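Local coordinates for oxidoreductase, NAD-binding/iron-sulfur cluster-binding protein (Nitratireductor pacificus pht-3B, PDB 6ZXU) that acts as a catabolic reductive dehalogenase, probably stripping halogen from organic substrates with the help of a bound cobalamin and two [4Fe-4S] clusters, at residues Leu45-Arg50 / Ala259-Leu264; Asn109-Ala114 / Ala244-Leu249; Leu228-Arg233 / Glu277-Pro282. One frame throughout, in Å; residues are numbered along the deposited sequence.

Contact 1 of 3, residues Leu45-Arg50 / Ala259-Leu264; sequences LERLAR and APEVML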
ATOM      1  N   LEU A  45     -15.069  -2.362 -19.179  1.00 17.23           N
ATOM      2  CA  LEU A  45     -16.273  -3.149 -18.957  1.00 18.64           C
ATOM      3  C   LEU A  45     -17.513  -2.497 -19.610  1.00 19.20           C
ATOM      4  O   LEU A  45     -18.420  -3.169 -20.059  1.00 22.19           O
ATOM      5  CB  LEU A  45     -16.519  -3.355 -17.471  1.00 19.40           C
ATOM      6  CG  LEU A  45     -15.395  -4.034 -16.668  1.00 17.24           C
ATOM      7  CD1 LEU A  45     -15.796  -4.223 -15.205  1.00 21.94           C
ATOM      8  CD2 LEU A  45     -14.958  -5.305 -17.303  1.00 18.30           C
ATOM      9  N   GLU A  46     -17.532  -1.201 -19.672  1.00 20.66           N
ATOM     10  CA  GLU A  46     -18.619  -0.493 -20.279  1.00 20.73           C
ATOM     11  C   GLU A  46     -18.706  -0.657 -21.785  1.00 21.91           C
ATOM     12  O   GLU A  46     -19.657  -0.173 -22.402  1.00 24.61           O
ATOM     13  CB  GLU A  46     -18.572   1.004 -19.882  1.00 21.60           C
ATOM     14  CG  GLU A  46     -17.526   1.852 -20.640  1.00 23.65           C
ATOM     15  CD  GLU A  46     -16.049   1.754 -20.104  1.00 24.11           C
ATOM     16  OE1 GLU A  46     -15.758   0.951 -19.162  1.00 22.35           O
ATOM     17  OE2 GLU A  46     -15.181   2.464 -20.674  1.00 26.26           O
ATOM     18  N   ARG A  47     -17.748  -1.309 -22.426  1.00 20.58           N
ATOM     19  CA  ARG A  47     -17.807  -1.559 -23.862  1.00 20.31           C
ATOM     20  C   ARG A  47     -18.165  -2.992 -24.179  1.00 20.03           C
ATOM     21  O   ARG A  47     -18.090  -3.392 -25.338  1.00 24.18           O
ATOM     22  CB  ARG A  47     -16.437  -1.179 -24.489  1.00 20.56           C
ATOM     23  CG  ARG A  47     -16.196   0.310 -24.446  1.00 23.90           C
ATOM     24  CD  ARG A  47     -14.932   0.645 -25.213  1.00 26.62           C
ATOM     25  NE  ARG A  47     -14.687   2.086 -25.242  1.00 25.96           N
ATOM     26  CZ  ARG A  47     -14.994   2.883 -26.258  1.00 27.10           C
ATOM     27  NH1 ARG A  47     -15.589   2.414 -27.340  1.00 29.15           N
ATOM     28  NH2 ARG A  47     -14.708   4.186 -26.184  1.00 28.63           N
ATOM     29  N   LEU A  48     -18.547  -3.778 -23.185  1.00 20.19           N
ATOM     30  CA  LEU A  48     -18.929  -5.162 -23.433  1.00 20.43           C
ATOM     31  C   LEU A  48     -20.438  -5.219 -23.723  1.00 22.36           C
ATOM     32  O   LEU A  48     -21.218  -4.428 -23.182  1.00 19.60           O
ATOM     33  CB  LEU A  48     -18.637  -6.020 -22.244  1.00 21.38           C
ATOM     34  CG  LEU A  48     -17.131  -6.031 -21.894  1.00 21.22           C
ATOM     35  CD1 LEU A  48     -16.903  -6.895 -20.702  1.00 21.85           C
ATOM     36  CD2 LEU A  48     -16.272  -6.497 -23.044  1.00 25.27           C
ATOM     37  N   ALA A  49     -20.828  -6.214 -24.521  1.00 20.13           N
ATOM     38  CA  ALA A  49     -22.232  -6.403 -24.872  1.00 21.39           C
ATOM     39  C   ALA A  49     -22.993  -6.939 -23.660  1.00 22.01           C
ATOM     40  O   ALA A  49     -22.583  -7.892 -23.059  1.00 19.97           O
ATOM     41  CB  ALA A  49     -22.338  -7.392 -25.994  1.00 20.19           C
ATOM     42  N   ARG A  50     -24.090  -6.290 -23.331  1.00 22.46           N
ATOM     43  CA  ARG A  50     -24.934  -6.631 -22.199  1.00 26.27           C
ATOM     44  C   ARG A  50     -26.438  -6.723 -22.611  1.00 29.24           C
ATOM     45  O   ARG A  50     -26.863  -6.193 -23.624  1.00 24.45           O
ATOM     46  CB  ARG A  50     -24.763  -5.577 -21.150  1.00 27.12           C
ATOM     47  CG  ARG A  50     -23.396  -5.675 -20.485  1.00 28.41           C
ATOM     48  CD  ARG A  50     -23.206  -4.676 -19.359  1.00 28.46           C
ATOM     49  NE  ARG A  50     -21.766  -4.611 -19.126  1.00 27.48           N
ATOM     50  CZ  ARG A  50     -21.078  -5.439 -18.378  1.00 27.13           C
ATOM     51  NH1 ARG A  50     -21.701  -6.398 -17.682  1.00 26.60           N
ATOM     52  NH2 ARG A  50     -19.731  -5.306 -18.328  1.00 25.92           N
ATOM     53  N   ALA A 259     -12.419  -5.303 -29.519  1.00 28.92           N
ATOM     54  CA  ALA A 259     -12.696  -4.109 -30.312  1.00 24.93           C
ATOM     55  C   ALA A 259     -11.516  -3.112 -30.228  1.00 25.84           C
ATOM     56  O   ALA A 259     -10.763  -3.116 -29.264  1.00 23.06           O
ATOM     57  CB  ALA A 259     -13.926  -3.407 -29.838  1.00 28.07           C
ATOM     58  N   PRO A 260     -11.302  -2.306 -31.272  1.00 24.46           N
ATOM     59  CA  PRO A 260     -10.118  -1.466 -31.339  1.00 22.50           C
ATOM     60  C   PRO A 260      -9.954  -0.466 -30.222  1.00 22.64           C
ATOM     61  O   PRO A 260      -8.837  -0.211 -29.771  1.00 18.94           O
ATOM     62  CB  PRO A 260     -10.338  -0.706 -32.655  1.00 23.64           C
ATOM     63  CG  PRO A 260     -11.079  -1.720 -33.518  1.00 24.76           C
ATOM     64  CD  PRO A 260     -12.084  -2.276 -32.538  1.00 26.40           C
ATOM     65  N   GLU A 261     -11.065   0.078 -29.738  1.00 23.08           N
ATOM     66  CA  GLU A 261     -11.060   1.000 -28.572  1.00 23.62           C
ATOM     67  C   GLU A 261     -10.651   0.316 -27.298  1.00 20.31           C
ATOM     68  O   GLU A 261      -9.968   0.925 -26.503  1.00 23.99           O
ATOM     69  CB  GLU A 261     -12.418   1.635 -28.396  1.00 24.12           C
ATOM     70  CG  GLU A 261     -12.889   2.450 -29.588  1.00 28.17           C
ATOM     71  CD  GLU A 261     -13.550   1.625 -30.741  1.00 37.48           C
ATOM     72  OE1 GLU A 261     -13.687   0.330 -30.728  1.00 35.93           O
ATOM     73  OE2 GLU A 261     -13.912   2.322 -31.750  1.00 47.66           O
ATOM     74  N   VAL A 262     -10.991  -0.965 -27.155  1.00 18.06           N
ATOM     75  CA  VAL A 262     -10.604  -1.715 -26.025  1.00 19.46           C
ATOM     76  C   VAL A 262      -9.152  -2.144 -26.081  1.00 19.69           C
ATOM     77  O   VAL A 262      -8.416  -2.048 -25.066  1.00 18.76           O
ATOM     78  CB  VAL A 262     -11.531  -2.965 -25.857  1.00 21.95           C
ATOM     79  CG1 VAL A 262     -11.094  -3.804 -24.696  1.00 24.46           C
ATOM     80  CG2 VAL A 262     -12.997  -2.500 -25.707  1.00 20.12           C
ATOM     81  N   MET A 263      -8.740  -2.711 -27.235  1.00 21.00           N
ATOM     82  CA  MET A 263      -7.378  -3.141 -27.448  1.00 20.67           C
ATOM     83  C   MET A 263      -6.400  -2.032 -27.150  1.00 19.83           C
ATOM     84  O   MET A 263      -5.390  -2.259 -26.453  1.00 21.08           O
ATOM     85  CB  MET A 263      -7.227  -3.692 -28.842  1.00 20.62           C
ATOM     86  CG  MET A 263      -5.806  -4.124 -29.202  1.00 28.26           C
ATOM     87  SD  MET A 263      -5.033  -5.467 -28.230  1.00 34.77           S
ATOM     88  CE  MET A 263      -6.194  -6.805 -28.606  1.00 34.74           C
ATOM     89  N   LEU A 264      -6.634  -0.850 -27.693  1.00 17.72           N
ATOM     90  CA  LEU A 264      -5.708   0.252 -27.508  1.00 20.88           C
ATOM     91  C   LEU A 264      -5.867   1.027 -26.203  1.00 24.21           C
ATOM     92  O   LEU A 264      -5.031   1.890 -25.892  1.00 21.71           O
ATOM     93  CB  LEU A 264      -5.776   1.256 -28.665  1.00 26.93           C
ATOM     94  CG  LEU A 264      -4.968   0.851 -29.904  1.00 27.54           C
ATOM     95  CD1 LEU A 264      -5.049   1.949 -30.957  1.00 29.28           C
ATOM     96  CD2 LEU A 264      -3.516   0.661 -29.598  1.00 30.80           C
TER
HETATM   97  O   HOH W   1     -15.676  -0.595 -28.152  1.00 31.61           O

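Contact 2 of 3, residues Asn109-Ala114 / Ala244-Leu249; sequences NLKASA and AADRPL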
ATOM      1  N   ASN A 109     -19.671   4.829  -5.588  1.00 22.32           N
ATOM      2  CA  ASN A 109     -18.774   4.864  -4.417  1.00 20.71           C
ATOM      3  C   ASN A 109     -18.318   3.517  -3.968  1.00 20.78           C
ATOM      4  O   ASN A 109     -17.173   3.317  -3.649  1.00 21.21           O
ATOM      5  CB  ASN A 109     -19.411   5.638  -3.299  1.00 22.72           C
ATOM      6  CG  ASN A 109     -18.671   5.475  -1.990  1.00 20.06           C
ATOM      7  OD1 ASN A 109     -19.020   4.611  -1.197  1.00 17.56           O
ATOM      8  ND2 ASN A 109     -17.677   6.344  -1.760  1.00 18.00           N
ATOM      9  N   LEU A 110     -19.220   2.565  -3.945  1.00 19.64           N
ATOM     10  CA  LEU A 110     -18.873   1.270  -3.450  1.00 20.62           C
ATOM     11  C   LEU A 110     -18.048   0.482  -4.480  1.00 22.69           C
ATOM     12  O   LEU A 110     -17.170  -0.295  -4.131  1.00 16.32           O
ATOM     13  CB  LEU A 110     -20.133   0.540  -3.081  1.00 21.46           C
ATOM     14  CG  LEU A 110     -20.082  -0.624  -2.163  1.00 24.38           C
ATOM     15  CD1 LEU A 110     -19.407  -0.284  -0.852  1.00 20.59           C
ATOM     16  CD2 LEU A 110     -21.518  -1.169  -1.937  1.00 24.56           C
ATOM     17  N   LYS A 111     -18.354   0.662  -5.767  1.00 19.09           N
ATOM     18  CA  LYS A 111     -17.506   0.092  -6.824  1.00 20.32           C
ATOM     19  C   LYS A 111     -16.107   0.683  -6.838  1.00 15.27           C
ATOM     20  O   LYS A 111     -15.160  -0.020  -6.932  1.00 16.30           O
ATOM     21  CB  LYS A 111     -18.128   0.333  -8.197  1.00 21.79           C
ATOM     22  CG  LYS A 111     -19.308  -0.543  -8.507  1.00 23.69           C
ATOM     23  CD  LYS A 111     -19.850  -0.100  -9.891  1.00 29.96           C
ATOM     24  CE  LYS A 111     -20.367  -1.292 -10.615  1.00 35.41           C
ATOM     25  NZ  LYS A 111     -20.947  -0.768 -11.893  1.00 39.30           N
ATOM     26  N   ALA A 112     -16.008   1.988  -6.649  1.00 17.58           N
ATOM     27  CA  ALA A 112     -14.718   2.659  -6.538  1.00 15.38           C
ATOM     28  C   ALA A 112     -13.941   2.189  -5.302  1.00 18.32           C
ATOM     29  O   ALA A 112     -12.706   2.054  -5.348  1.00 16.77           O
ATOM     30  CB  ALA A 112     -14.909   4.166  -6.487  1.00 15.44           C
ATOM     31  N   SER A 113     -14.646   1.828  -4.264  1.00 16.42           N
ATOM     32  CA  SER A 113     -14.036   1.282  -3.053  1.00 17.98           C
ATOM     33  C   SER A 113     -13.437  -0.048  -3.331  1.00 18.34           C
ATOM     34  O   SER A 113     -12.349  -0.328  -2.822  1.00 18.66           O
ATOM     35  CB  SER A 113     -15.046   1.184  -1.887  1.00 16.40           C
ATOM     36  OG  SER A 113     -15.594   2.430  -1.527  1.00 19.96           O
ATOM     37  N   ALA A 114     -14.141  -0.922  -4.061  1.00 16.76           N
ATOM     38  CA  ALA A 114     -13.629  -2.217  -4.363  1.00 15.61           C
ATOM     39  C   ALA A 114     -12.383  -2.179  -5.251  1.00 17.00           C
ATOM     40  O   ALA A 114     -11.435  -2.920  -5.036  1.00 16.50           O
ATOM     41  CB  ALA A 114     -14.709  -3.062  -4.966  1.00 17.01           C
ATOM     42  N   ALA A 244     -27.806   1.041  -7.185  1.00 23.53           N
ATOM     43  CA  ALA A 244     -28.108   0.849  -8.631  1.00 25.30           C
ATOM     44  C   ALA A 244     -27.455  -0.420  -9.191  1.00 29.48           C
ATOM     45  O   ALA A 244     -26.228  -0.631  -9.009  1.00 29.45           O
ATOM     46  CB  ALA A 244     -27.682   2.079  -9.399  1.00 27.16           C
ATOM     47  N   ALA A 245     -28.250  -1.313  -9.790  1.00 26.84           N
ATOM     48  CA  ALA A 245     -27.752  -2.570 -10.314  1.00 26.33           C
ATOM     49  C   ALA A 245     -27.147  -2.494 -11.764  1.00 28.46           C
ATOM     50  O   ALA A 245     -27.395  -1.533 -12.491  1.00 29.94           O
ATOM     51  CB  ALA A 245     -28.839  -3.626 -10.290  1.00 26.87           C
ATOM     52  N   ASP A 246     -26.395  -3.535 -12.157  1.00 26.12           N
ATOM     53  CA  ASP A 246     -25.788  -3.659 -13.468  1.00 28.85           C
ATOM     54  C   ASP A 246     -26.528  -4.689 -14.261  1.00 25.56           C
ATOM     55  O   ASP A 246     -27.463  -5.264 -13.775  1.00 25.35           O
ATOM     56  CB  ASP A 246     -24.298  -4.052 -13.313  1.00 28.33           C
ATOM     57  CG  ASP A 246     -23.455  -2.887 -12.688  1.00 32.55           C
ATOM     58  OD1 ASP A 246     -23.364  -1.816 -13.279  1.00 43.90           O
ATOM     59  OD2 ASP A 246     -22.873  -3.009 -11.571  1.00 32.51           O
ATOM     60  N   ARG A 247     -26.104  -4.912 -15.487  1.00 24.71           N
ATOM     61  CA  ARG A 247     -26.753  -5.866 -16.361  1.00 23.96           C
ATOM     62  C   ARG A 247     -25.852  -6.982 -16.708  1.00 22.76           C
ATOM     63  O   ARG A 247     -24.670  -6.779 -16.902  1.00 24.02           O
ATOM     64  CB  ARG A 247     -27.235  -5.087 -17.617  1.00 29.59           C
ATOM     65  CG  ARG A 247     -28.151  -3.949 -17.241  1.00 32.41           C
ATOM     66  CD  ARG A 247     -28.416  -2.905 -18.301  1.00 37.09           C
ATOM     67  NE  ARG A 247     -28.993  -3.501 -19.471  1.00 35.28           N
ATOM     68  CZ  ARG A 247     -28.479  -3.421 -20.685  1.00 42.07           C
ATOM     69  NH1 ARG A 247     -27.333  -2.762 -20.916  1.00 45.37           N
ATOM     70  NH2 ARG A 247     -29.142  -3.998 -21.704  1.00 40.61           N
ATOM     71  N   PRO A 248     -26.381  -8.204 -16.846  1.00 22.27           N
ATOM     72  CA  PRO A 248     -25.546  -9.289 -17.279  1.00 21.81           C
ATOM     73  C   PRO A 248     -24.934  -9.172 -18.686  1.00 21.11           C
ATOM     74  O   PRO A 248     -25.356  -8.367 -19.517  1.00 21.20           O
ATOM     75  CB  PRO A 248     -26.488 -10.489 -17.232  1.00 23.73           C
ATOM     76  CG  PRO A 248     -27.855  -9.853 -17.330  1.00 23.95           C
ATOM     77  CD  PRO A 248     -27.750  -8.608 -16.555  1.00 23.02           C
ATOM     78  N   LEU A 249     -23.936  -9.987 -18.937  1.00 21.93           N
ATOM     79  CA  LEU A 249     -23.275  -9.981 -20.208  1.00 23.44           C
ATOM     80  C   LEU A 249     -24.178 -10.692 -21.213  1.00 27.17           C
ATOM     81  O   LEU A 249     -24.855 -11.671 -20.872  1.00 23.41           O
ATOM     82  CB  LEU A 249     -21.911 -10.697 -20.127  1.00 23.80           C
ATOM     83  CG  LEU A 249     -20.846 -10.084 -19.223  1.00 21.52           C
ATOM     84  CD1 LEU A 249     -19.748 -11.114 -18.960  1.00 23.71           C
ATOM     85  CD2 LEU A 249     -20.273  -8.843 -19.846  1.00 21.13           C
TER

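Contact 3 of 3, residues Leu228-Arg233 / Glu277-Pro282; sequences LRRGFR and EEEKRP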
ATOM      1  N   LEU A 228     -10.131 -11.666 -17.681  1.00 25.15           N
ATOM      2  CA  LEU A 228      -9.427 -12.346 -16.572  1.00 21.71           C
ATOM      3  C   LEU A 228      -9.043 -13.742 -16.974  1.00 23.50           C
ATOM      4  O   LEU A 228      -9.480 -14.718 -16.447  1.00 25.13           O
ATOM      5  CB  LEU A 228     -10.267 -12.323 -15.334  1.00 20.66           C
ATOM      6  CG  LEU A 228     -10.801 -10.997 -14.878  1.00 21.25           C
ATOM      7  CD1 LEU A 228     -11.396 -11.147 -13.469  1.00 24.06           C
ATOM      8  CD2 LEU A 228      -9.846  -9.806 -14.929  1.00 21.69           C
ATOM      9  N   ARG A 229      -8.153 -13.803 -17.942  1.00 23.48           N
ATOM     10  CA  ARG A 229      -7.776 -14.994 -18.612  1.00 24.28           C
ATOM     11  C   ARG A 229      -6.953 -15.960 -17.751  1.00 22.51           C
ATOM     12  O   ARG A 229      -6.863 -17.143 -18.057  1.00 23.65           O
ATOM     13  CB  ARG A 229      -6.988 -14.600 -19.888  1.00 24.94           C
ATOM     14  CG  ARG A 229      -7.806 -13.826 -20.941  1.00 28.60           C
ATOM     15  N   ARG A 230      -6.406 -15.493 -16.645  1.00 22.83           N
ATOM     16  CA  ARG A 230      -5.764 -16.431 -15.738  1.00 24.92           C
ATOM     17  C   ARG A 230      -6.703 -17.246 -14.814  1.00 24.87           C
ATOM     18  O   ARG A 230      -6.246 -18.144 -14.136  1.00 27.87           O
ATOM     19  CB  ARG A 230      -4.698 -15.697 -14.896  1.00 25.81           C
ATOM     20  CG  ARG A 230      -3.764 -14.986 -15.777  1.00 30.66           C
ATOM     21  CD  ARG A 230      -2.455 -14.664 -15.064  1.00 35.09           C
ATOM     22  NE  ARG A 230      -2.498 -13.354 -14.479  1.00 37.69           N
ATOM     23  CZ  ARG A 230      -2.029 -12.244 -15.084  1.00 31.16           C
ATOM     24  NH1 ARG A 230      -1.453 -12.284 -16.264  1.00 35.27           N
ATOM     25  NH2 ARG A 230      -2.111 -11.090 -14.440  1.00 36.62           N
ATOM     26  N   GLY A 231      -7.987 -16.938 -14.793  1.00 23.26           N
ATOM     27  CA  GLY A 231      -8.847 -17.415 -13.767  1.00 23.47           C
ATOM     28  C   GLY A 231      -9.013 -16.382 -12.698  1.00 20.77           C
ATOM     29  O   GLY A 231      -8.366 -15.339 -12.710  1.00 21.50           O
ATOM     30  N   PHE A 232      -9.957 -16.623 -11.794  1.00 18.95           N
ATOM     31  CA  PHE A 232     -10.349 -15.656 -10.821  1.00 20.05           C
ATOM     32  C   PHE A 232     -11.160 -16.383  -9.700  1.00 19.14           C
ATOM     33  O   PHE A 232     -11.566 -17.525  -9.869  1.00 22.59           O
ATOM     34  CB  PHE A 232     -11.203 -14.542 -11.443  1.00 22.17           C
ATOM     35  CG  PHE A 232     -12.497 -15.037 -12.011  1.00 23.11           C
ATOM     36  CD1 PHE A 232     -12.548 -15.526 -13.295  1.00 22.84           C
ATOM     37  CD2 PHE A 232     -13.629 -15.086 -11.242  1.00 24.57           C
ATOM     38  CE1 PHE A 232     -13.738 -16.020 -13.820  1.00 25.10           C
ATOM     39  CE2 PHE A 232     -14.841 -15.559 -11.776  1.00 24.10           C
ATOM     40  CZ  PHE A 232     -14.888 -16.017 -13.044  1.00 24.27           C
ATOM     41  N   ARG A 233     -11.369 -15.668  -8.593  1.00 18.25           N
ATOM     42  CA  ARG A 233     -12.255 -16.048  -7.538  1.00 21.05           C
ATOM     43  C   ARG A 233     -13.127 -14.891  -7.184  1.00 19.95           C
ATOM     44  O   ARG A 233     -12.816 -13.748  -7.548  1.00 18.73           O
ATOM     45  CB  ARG A 233     -11.499 -16.584  -6.299  1.00 19.85           C
ATOM     46  CG  ARG A 233     -10.536 -17.685  -6.622  1.00 21.43           C
ATOM     47  CD  ARG A 233     -11.193 -19.029  -6.994  1.00 22.26           C
ATOM     48  NE  ARG A 233     -11.788 -19.619  -5.805  1.00 25.33           N
ATOM     49  CZ  ARG A 233     -12.325 -20.833  -5.730  1.00 25.22           C
ATOM     50  NH1 ARG A 233     -12.349 -21.662  -6.743  1.00 22.07           N
ATOM     51  NH2 ARG A 233     -12.779 -21.230  -4.559  1.00 29.72           N
ATOM     52  N   GLU A 277       2.443  -9.235 -22.878  1.00 30.21           N
ATOM     53  CA  GLU A 277       3.776  -8.600 -22.743  1.00 31.96           C
ATOM     54  C   GLU A 277       4.343  -8.770 -21.367  1.00 34.50           C
ATOM     55  O   GLU A 277       5.513  -9.148 -21.211  1.00 35.80           O
ATOM     56  CB  GLU A 277       3.752  -7.109 -23.134  1.00 35.32           C
ATOM     57  CG  GLU A 277       3.457  -6.876 -24.647  1.00 40.33           C
ATOM     58  CD  GLU A 277       4.219  -7.813 -25.657  1.00 49.94           C
ATOM     59  OE1 GLU A 277       3.623  -8.644 -26.478  1.00 42.24           O
ATOM     60  OE2 GLU A 277       5.473  -7.692 -25.656  1.00 53.53           O
ATOM     61  N   GLU A 278       3.511  -8.584 -20.351  1.00 28.88           N
ATOM     62  CA  GLU A 278       3.934  -8.828 -18.992  1.00 29.12           C
ATOM     63  C   GLU A 278       4.421 -10.273 -18.781  1.00 29.29           C
ATOM     64  O   GLU A 278       5.371 -10.512 -18.013  1.00 29.63           O
ATOM     65  CB  GLU A 278       2.779  -8.518 -17.992  1.00 24.32           C
ATOM     66  N   GLU A 279       3.751 -11.259 -19.377  1.00 32.70           N
ATOM     67  CA  GLU A 279       4.106 -12.672 -19.130  1.00 33.06           C
ATOM     68  C   GLU A 279       5.452 -13.074 -19.700  1.00 34.24           C
ATOM     69  O   GLU A 279       5.926 -14.162 -19.478  1.00 34.20           O
ATOM     70  CB  GLU A 279       3.025 -13.618 -19.651  1.00 38.95           C
ATOM     71  CG  GLU A 279       1.848 -13.645 -18.673  1.00 48.68           C
ATOM     72  CD  GLU A 279       0.468 -13.781 -19.326  1.00 58.42           C
ATOM     73  OE1 GLU A 279       0.446 -14.111 -20.543  1.00 61.96           O
ATOM     74  OE2 GLU A 279      -0.575 -13.549 -18.598  1.00 52.92           O
ATOM     75  N   LYS A 280       6.056 -12.222 -20.486  1.00 33.64           N
ATOM     76  CA  LYS A 280       7.355 -12.496 -21.004  1.00 33.04           C
ATOM     77  C   LYS A 280       8.491 -12.175 -20.014  1.00 32.92           C
ATOM     78  O   LYS A 280       9.585 -12.586 -20.286  1.00 36.40           O
ATOM     79  CB  LYS A 280       7.579 -11.713 -22.293  1.00 37.34           C
ATOM     80  CG  LYS A 280       6.703 -12.237 -23.410  1.00 41.28           C
ATOM     81  CD  LYS A 280       6.614 -11.235 -24.536  1.00 45.93           C
ATOM     82  CE  LYS A 280       5.609 -11.773 -25.588  1.00 48.96           C
ATOM     83  NZ  LYS A 280       5.745 -11.130 -26.936  1.00 61.26           N
ATOM     84  N   ARG A 281       8.249 -11.378 -18.964  1.00 26.65           N
ATOM     85  CA  ARG A 281       9.205 -11.153 -17.906  1.00 26.42           C
ATOM     86  C   ARG A 281       9.065 -12.266 -16.909  1.00 23.31           C
ATOM     87  O   ARG A 281       7.972 -12.533 -16.489  1.00 23.63           O
ATOM     88  CB  ARG A 281       8.945  -9.820 -17.166  1.00 25.85           C
ATOM     89  CG  ARG A 281       9.539  -8.596 -17.767  1.00 32.33           C
ATOM     90  CD  ARG A 281       9.011  -7.335 -17.040  1.00 30.85           C
ATOM     91  NE  ARG A 281       9.674  -6.971 -15.801  1.00 24.05           N
ATOM     92  CZ  ARG A 281      10.894  -6.460 -15.773  1.00 24.72           C
ATOM     93  NH1 ARG A 281      11.550  -6.263 -16.888  1.00 23.73           N
ATOM     94  NH2 ARG A 281      11.481  -6.164 -14.643  1.00 21.52           N
ATOM     95  N   PRO A 282      10.187 -12.806 -16.395  1.00 24.68           N
ATOM     96  CA  PRO A 282      10.129 -13.678 -15.276  1.00 21.08           C
ATOM     97  C   PRO A 282       9.415 -13.006 -14.069  1.00 22.34           C
ATOM     98  O   PRO A 282       9.596 -11.816 -13.816  1.00 19.30           O
ATOM     99  CB  PRO A 282      11.598 -13.938 -14.934  1.00 24.46           C
ATOM    100  CG  PRO A 282      12.320 -13.675 -16.192  1.00 23.05           C
ATOM    101  CD  PRO A 282      11.568 -12.574 -16.857  1.00 23.48           C
TER

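Contact 1 of 3, residues Leu45-Arg50 / Ala259-Leu264
Arg-47 meets helix 260-264 mainly by packing. Its guanidinium lies broadside to Glu-261, whose CB sits 3.4 Å from Arg-47 NH1, over one face of the group and displaced toward its rim. The aliphatic part of the same arginine serves as an apolar surface: extended from CG to NE, it runs past Val-262 and brings Arg-47 CD to 3.7 Å from Val-262 CG2. That methyl faces the 3-10 turn because it stands anti to its own carbonyl carbon, with CG1 anti to the backbone N (chi1 177°).

Electrostatics across the contact are looser. The guanidinium and carboxylate planes are only 4° apart, yet Glu-261 OE1 lies well out of the guanidinium plane and 4.4 Å from Arg-47 NH1, so the charges attract without a direct bond. A water joins them, accepting from Arg-47 NH1 at 3.1 Å and giving a weak bond to Glu-261 OE1. The direct salt bridge of Arg-47 is instead with Asp-267, through NH2.

Within 45-50, Leu-45 O is gripped on opposite faces of its plane by Leu-48 N and by Arg-50 NH2, the latter at 3.0 Å and nearly straight (176°). Across the contact Ala-259 occupies the N-cap position of helix 260-264, and the whole contact packs a 3-10 turn of the N-terminal chain against the first turn of a short helix.

Contact 2 of 3, residues Asn109-Ala114 / Ala244-Leu249
Lys-111 reaches from helix 103-116 across to Asp-246, and the two side chains approach from opposite directions. At CB the lysine already points toward the loop; CG stands anti to the carbonyl carbon (chi1 -75°), which carries the chain outward from the helix, and the side chain lies on Val-122 and Ile-124 of strand 121-126 on its way. From CB the chain runs straight through CG to CD, which is still 4.5 Å from Asp-246 OD2. A bend at chi3 (146°), about the CG-CD bond, then turns the end toward the carboxylate. CE comes within 3.2 Å of Asp-246 OD2, and NZ completes the path with a forked salt bridge, 3.0 Å from both Asp-246 OD1 and Asp-246 OD2. Both oxygens are met on their syn sides at equal distance, though NZ stands 20° out of the carboxylate plane.

Asp-246 OD2 has a stronger partner in the backbone N of Ile-124; that bond, made in addition to the two from NZ, helps fix the rotation of the carboxylate. With an alanine here the carboxylate is gone, and the ammonium of Lys-111 would probably be left without this counter-charge and Ile-124 N without its side-chain acceptor.

The contact thus ties a helix and the loop that follows strand 232-239 to strand 121-126, an outermost strand of a four-stranded antiparallel sheet with strand order 1-2-4-3.

Contact 3 of 3, residues Leu228-Arg233 / Glu277-Pro282
Arg-230 and Glu-279 are brought together by one bend in each side chain: the arginine folds at chi3 (-93°), and the glutamate kinks at chi2, both having CG anti to the carbonyl carbon. The result is a surface salt bridge between two type I beta turns, the first, Leu-228 to Gly-231, leading into strand 232-239 of the four-stranded antiparallel sheet, the second running from Glu-278 to Arg-281.

The backbones stay well apart, with 11.1 Å between Arg-230 CA and Glu-279 CA, and the side chains span the distance by running past one another in opposite directions. Each turn is closed by its own backbone bond: Gly-231 N gives to Leu-228 O at 3.1 Å, and Arg-281 N gives to Glu-278 O at 3.2 Å. Gln-149 OE1 and Phe-150 hold the first turn through the backbone of Arg-230 and Gly-231, placing it beside strand 142-149.

The neighbouring Arg-229 and Glu-278 are modelled without their ends, consistent with mobile side chains near the surface, and Lys-280 forms a weak salt bridge with Glu-277 inside its own segment.

The bridge itself rests on a single oxygen. The guanidinium and carboxylate planes are 76° apart, which rules out a paired, side-by-side fit, and Arg-230 NH1 alone gives a weak, bent bond (129°) to Glu-279 OE2, 2.8 Å away and close to the guanidinium plane.

None of the three contacts is a core contact. Contact 1 is partly buried, since Val-262 lends it an apolar side, whereas contacts 2 and 3 lie at the surface and consist almost wholly of charge pairing. Contact 2 fastens one carboxylate with two bonds; contact 3 relies on one weak bond; between the segments of contact 1, packing and a water bridge with one weak leg take the place of a direct ionic bond. Strand 232-239 joins contacts 2 and 3, one at the loop after it and the other at the turn before it, while helices 260-264 and 274-278 follow each other in contacts 1 and 3. Contacts 1 and 2, centres about 17 Å apart, touch directly where Arg-50 NH1 probably hydrogen-bonds Arg-247 O.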